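Local coordinates for protein endoribonuclease YbeY (Aquifex aeolicus, PDB 1OZ9) that probably acts as a zinc-dependent, single-strand-specific endoribonuclease in 16S rRNA 3'-end maturation and late 70S ribosome quality control, at residues 48-53 against 88-93; 55-60 against 68-73. All blocks are in the same frame, centred on the assembly; numbering follows the deposited sequence.

Overall arrangement
From the N terminus, strand 10-15, helix 22-35 and strand 41-48 come first. Strand 41-48 runs into helix 50-61, and both contacts use this helix. Its start takes part in interaction 1 and its later turns in interaction 2. The chain then reaches strand 69-78, where 55-60 against 68-73 closes a short loop. Strand 81-90 follows and leads into helix 91-101. There 48-53 against 88-93 closes a longer loop, with interaction 2 nested inside it. The two contacts meet in the sheet, where strands 69-78 and 81-90 are antiparallel neighbours. Together they tie helix 50-61 to both strands and to the start of helix 91-101.

Interaction 1: residues 48-53 against 88-93; sequences TDDQEI and VISQDT
Val88 CG1 packs on Thr48 CG2 at 3.7 Å. Ile53 CD1 packs beside Val88 and against the backbone that leads to Ser90. Ile89 turns its side chain away, onto Leu112 and Ile113 of helix 105-120. Its carbonyl O accepts a nearly straight bond from Thr48 N, at 2.8 Å. Ser90 pairs with Thr48 in a parallel bridge. Here strands 41-48 and 81-90 end side by side, and each runs straight into a helix. Both helices are N-capped. Asp49 OD1 accepts from Glu52 N in one, and Ser90 OG accepts from Thr93 N at 3.3 Å in the other. With OG anti to the backbone N (chi1 170°), the Ser90 hydroxyl can also donate to Asp50 OD1, at 2.7 Å. Gln91 N bonds to Thr48 O at 2.9 Å and completes the parallel bridge. Asp92 reaches back to the other helix. Its OD2 accepts from Asp50 N at 2.9 Å, with the donor 40° out of the carboxylate plane. The Asp50 and Asp92 carboxylates stand almost perpendicular, with planes 87° apart. Asp50 OD1 and Asp92 OD2 are 4.3 Å apart, and the repulsion is probably eased by the salt bridge from Arg96 to Asp50 OD2. Thr93 OG1 donates to Asp50 OD1 at 2.7 Å. It comes in on the syn side, while Ser90 OG comes in on the anti side.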
# COMPACT_ATOMS: atom_id res chain seq x y z
N THR A 48 -10.68 1.06 2.78
CA THR A 48 -11.71 1.32 3.76
C THR A 48 -11.97 2.82 3.90
O THR A 48 -11.71 3.57 2.95
CB THR A 48 -11.34 0.62 5.10
OG1 THR A 48 -12.38 0.77 6.05
CG2 THR A 48 -10.09 1.24 5.76
N ASP A 49 -12.51 3.23 5.04
CA ASP A 49 -12.88 4.64 5.25
C ASP A 49 -12.07 5.30 6.36
O ASP A 49 -11.27 4.65 7.02
CB ASP A 49 -14.37 4.78 5.57
CG ASP A 49 -14.77 4.08 6.87
OD1 ASP A 49 -13.91 3.56 7.61
OD2 ASP A 49 -15.96 3.99 7.24
N ASP A 50 -12.30 6.59 6.57
CA ASP A 50 -11.55 7.34 7.58
C ASP A 50 -11.76 6.83 9.00
O ASP A 50 -10.82 6.83 9.81
CB ASP A 50 -11.87 8.84 7.50
CG ASP A 50 -10.91 9.59 6.59
OD1 ASP A 50 -10.03 8.92 5.99
OD2 ASP A 50 -10.96 10.82 6.40
N GLN A 51 -12.99 6.41 9.31
CA GLN A 51 -13.27 5.93 10.65
C GLN A 51 -12.48 4.65 10.96
O GLN A 51 -11.90 4.51 12.04
CB GLN A 51 -14.78 5.81 10.91
CG GLN A 51 -15.40 7.18 11.26
CD GLN A 51 -16.94 7.21 11.35
OE1 GLN A 51 -17.58 6.27 11.84
NE2 GLN A 51 -17.52 8.33 10.91
N GLU A 52 -12.43 3.73 10.02
CA GLU A 52 -11.71 2.50 10.30
C GLU A 52 -10.21 2.73 10.36
O GLU A 52 -9.52 2.21 11.25
CB GLU A 52 -12.04 1.41 9.30
CG GLU A 52 -11.19 0.18 9.55
CD GLU A 52 -11.81 -1.09 8.99
OE1 GLU A 52 -12.61 -1.00 8.02
OE2 GLU A 52 -11.48 -2.17 9.55
N ILE A 53 -9.68 3.52 9.44
CA ILE A 53 -8.24 3.74 9.46
C ILE A 53 -7.84 4.50 10.73
O ILE A 53 -6.77 4.30 11.28
CB ILE A 53 -7.73 4.38 8.16
CG1 ILE A 53 -6.30 3.89 7.87
CG2 ILE A 53 -7.83 5.92 8.21
CD1 ILE A 53 -5.89 4.01 6.44
N VAL A 88 -3.48 -1.04 4.16
CA VAL A 88 -4.83 -0.55 4.36
C VAL A 88 -4.86 0.92 3.93
O VAL A 88 -4.06 1.72 4.45
CB VAL A 88 -5.20 -0.62 5.86
CG1 VAL A 88 -6.63 -0.10 6.11
CG2 VAL A 88 -5.06 -2.05 6.37
N ILE A 89 -5.80 1.28 3.03
CA ILE A 89 -5.89 2.62 2.47
C ILE A 89 -7.27 3.19 2.73
O ILE A 89 -8.26 2.48 2.61
CB ILE A 89 -5.69 2.50 0.95
CG1 ILE A 89 -4.22 2.16 0.68
CG2 ILE A 89 -6.14 3.80 0.23
CD1 ILE A 89 -3.90 1.73 -0.75
N SER A 90 -7.34 4.46 3.08
CA SER A 90 -8.64 5.08 3.25
C SER A 90 -9.01 5.78 1.95
O SER A 90 -8.32 6.71 1.50
CB SER A 90 -8.65 6.13 4.36
OG SER A 90 -9.90 6.85 4.30
N GLN A 91 -10.12 5.34 1.37
CA GLN A 91 -10.64 6.03 0.20
C GLN A 91 -10.96 7.48 0.50
O GLN A 91 -10.78 8.34 -0.34
CB GLN A 91 -11.89 5.31 -0.33
CG GLN A 91 -12.44 5.98 -1.57
CD GLN A 91 -13.72 5.29 -2.05
OE1 GLN A 91 -14.84 5.78 -1.82
NE2 GLN A 91 -13.54 4.18 -2.70
N ASP A 92 -11.50 7.75 1.69
CA ASP A 92 -11.88 9.11 2.08
C ASP A 92 -10.68 10.05 2.00
O ASP A 92 -10.77 11.16 1.47
CB ASP A 92 -12.37 9.16 3.51
CG ASP A 92 -13.70 8.45 3.71
OD1 ASP A 92 -14.45 8.23 2.71
OD2 ASP A 92 -14.06 8.09 4.85
N THR A 93 -9.57 9.63 2.59
CA THR A 93 -8.40 10.47 2.60
C THR A 93 -7.78 10.52 1.23
O THR A 93 -7.36 11.58 0.80
CB THR A 93 -7.39 10.00 3.66
OG1 THR A 93 -7.91 10.32 4.95
CG2 THR A 93 -6.08 10.82 3.58

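Interaction 2: residues 55-60 against 68-73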
# COMPACT_ATOMS: atom_id res chain seq x y z
N GLU A 55 -9.20 4.11 13.78
CA GLU A 55 -9.08 3.14 14.87
C GLU A 55 -7.74 2.43 14.73
O GLU A 55 -7.05 2.21 15.71
CB GLU A 55 -10.20 2.10 14.85
CG GLU A 55 -11.62 2.59 15.05
CD GLU A 55 -12.65 1.50 14.79
OE1 GLU A 55 -12.25 0.41 14.34
OE2 GLU A 55 -13.85 1.72 15.02
N LEU A 56 -7.39 2.07 13.50
CA LEU A 56 -6.13 1.37 13.25
C LEU A 56 -4.92 2.22 13.64
O LEU A 56 -3.99 1.74 14.32
CB LEU A 56 -6.03 0.95 11.79
CG LEU A 56 -7.00 -0.14 11.35
CD1 LEU A 56 -6.91 -0.38 9.83
CD2 LEU A 56 -6.77 -1.44 12.17
N ASN A 57 -4.94 3.49 13.23
CA ASN A 57 -3.87 4.43 13.53
C ASN A 57 -3.72 4.59 15.03
O ASN A 57 -2.61 4.66 15.56
CB ASN A 57 -4.20 5.78 12.89
CG ASN A 57 -2.95 6.57 12.48
OD1 ASN A 57 -1.82 6.05 12.43
ND2 ASN A 57 -3.18 7.84 12.14
N LYS A 58 -4.85 4.66 15.73
CA LYS A 58 -4.82 4.78 17.18
C LYS A 58 -4.25 3.54 17.83
O LYS A 58 -3.38 3.61 18.70
CB LYS A 58 -6.24 5.01 17.72
CG LYS A 58 -6.31 5.24 19.23
CD LYS A 58 -7.70 5.63 19.71
CE LYS A 58 -7.62 6.17 21.16
NZ LYS A 58 -8.94 6.40 21.81
N THR A 59 -4.77 2.39 17.43
CA THR A 59 -4.37 1.13 18.05
C THR A 59 -2.91 0.77 17.77
O THR A 59 -2.15 0.41 18.69
CB THR A 59 -5.31 0.01 17.54
OG1 THR A 59 -6.59 0.13 18.17
CG2 THR A 59 -4.81 -1.36 17.98
N TYR A 60 -2.50 0.93 16.52
CA TYR A 60 -1.18 0.50 16.09
C TYR A 60 -0.07 1.56 16.01
O TYR A 60 1.11 1.21 15.86
CB TYR A 60 -1.31 -0.21 14.74
CG TYR A 60 -2.07 -1.50 14.86
CD1 TYR A 60 -3.34 -1.65 14.30
CD2 TYR A 60 -1.56 -2.56 15.59
CE1 TYR A 60 -4.05 -2.83 14.43
CE2 TYR A 60 -2.27 -3.75 15.74
CZ TYR A 60 -3.51 -3.87 15.15
OH TYR A 60 -4.21 -5.05 15.29
N ASP A 68 -3.78 8.33 5.19
CA ASP A 68 -4.01 7.76 3.86
C ASP A 68 -3.72 6.25 3.73
O ASP A 68 -4.51 5.48 3.12
CB ASP A 68 -3.24 8.52 2.78
CG ASP A 68 -1.76 8.73 3.13
OD1 ASP A 68 -1.26 8.26 4.19
OD2 ASP A 68 -1.04 9.44 2.37
N VAL A 69 -2.61 5.81 4.31
CA VAL A 69 -2.27 4.40 4.17
C VAL A 69 -1.50 3.92 5.41
O VAL A 69 -0.68 4.65 5.96
CB VAL A 69 -1.41 4.19 2.89
CG1 VAL A 69 -0.10 5.06 2.92
CG2 VAL A 69 -1.11 2.68 2.58
N LEU A 70 -1.75 2.68 5.81
CA LEU A 70 -0.98 2.06 6.87
C LEU A 70 -0.54 0.68 6.38
O LEU A 70 -1.28 0.01 5.65
CB LEU A 70 -1.80 1.94 8.14
CG LEU A 70 -2.10 3.27 8.86
CD1 LEU A 70 -3.04 3.00 10.02
CD2 LEU A 70 -0.85 3.94 9.41
N SER A 71 0.65 0.25 6.76
CA SER A 71 1.09 -1.09 6.38
C SER A 71 1.38 -1.94 7.62
O SER A 71 1.98 -1.44 8.59
CB SER A 71 2.36 -0.96 5.53
OG SER A 71 3.39 -0.57 6.45
N PHE A 72 0.98 -3.21 7.60
CA PHE A 72 1.13 -4.08 8.77
C PHE A 72 1.86 -5.37 8.41
O PHE A 72 1.26 -6.25 7.80
CB PHE A 72 -0.26 -4.47 9.32
CG PHE A 72 -1.12 -3.28 9.66
CD1 PHE A 72 -2.01 -2.77 8.74
CD2 PHE A 72 -1.00 -2.66 10.87
CE1 PHE A 72 -2.78 -1.64 9.04
CE2 PHE A 72 -1.79 -1.54 11.18
CZ PHE A 72 -2.68 -1.06 10.27
N PRO A 73 3.14 -5.49 8.76
CA PRO A 73 3.89 -6.72 8.45
C PRO A 73 3.43 -7.91 9.26
O PRO A 73 3.09 -7.78 10.44
CB PRO A 73 5.32 -6.36 8.86
CG PRO A 73 5.14 -5.35 9.96
CD PRO A 73 3.99 -4.48 9.42
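Helix 55-60 lays Leu56, Asn57 and Tyr60 against Leu70 and Phe72 of strand 69-73, with the two axes 9.9 Å apart at closest and 48° between their directions. Leu70 points at the helix, and its CD1 touches Leu56 CB at 4.0 Å. The same methyl lies 3.8 Å from Asn57 N. The other methyl, CD2, meets Asn57 OD1 at 3.8 Å, while Asn57 ND2 bonds to Lys65 O. Phe72 and Tyr60 form an offset edge-to-face pair. With CG anti to the carbonyl carbon (chi1 -56°), the Phe72 edge comes over one face of Tyr60, and CE2 reaches Tyr60 CD1 at 3.5 Å. The planes are 67° apart. Thr59 CG2 lies over the opposite face of Tyr60. Phe72 CZ also reaches Leu56 CB, at 4.2 Å. A serine in place of Phe72 would probably leave the Tyr60 ring without its edge partner and freer to turn. Val69 and Ser71 point the other way, onto His115 and His119 of helix 105-120, which are predicted zinc ligands. Strand 69-78, at one edge of the sheet and antiparallel to its neighbour, thus lies between two helices, in an arrangement that belongs to the matrix metalloproteinase type fold of this protein.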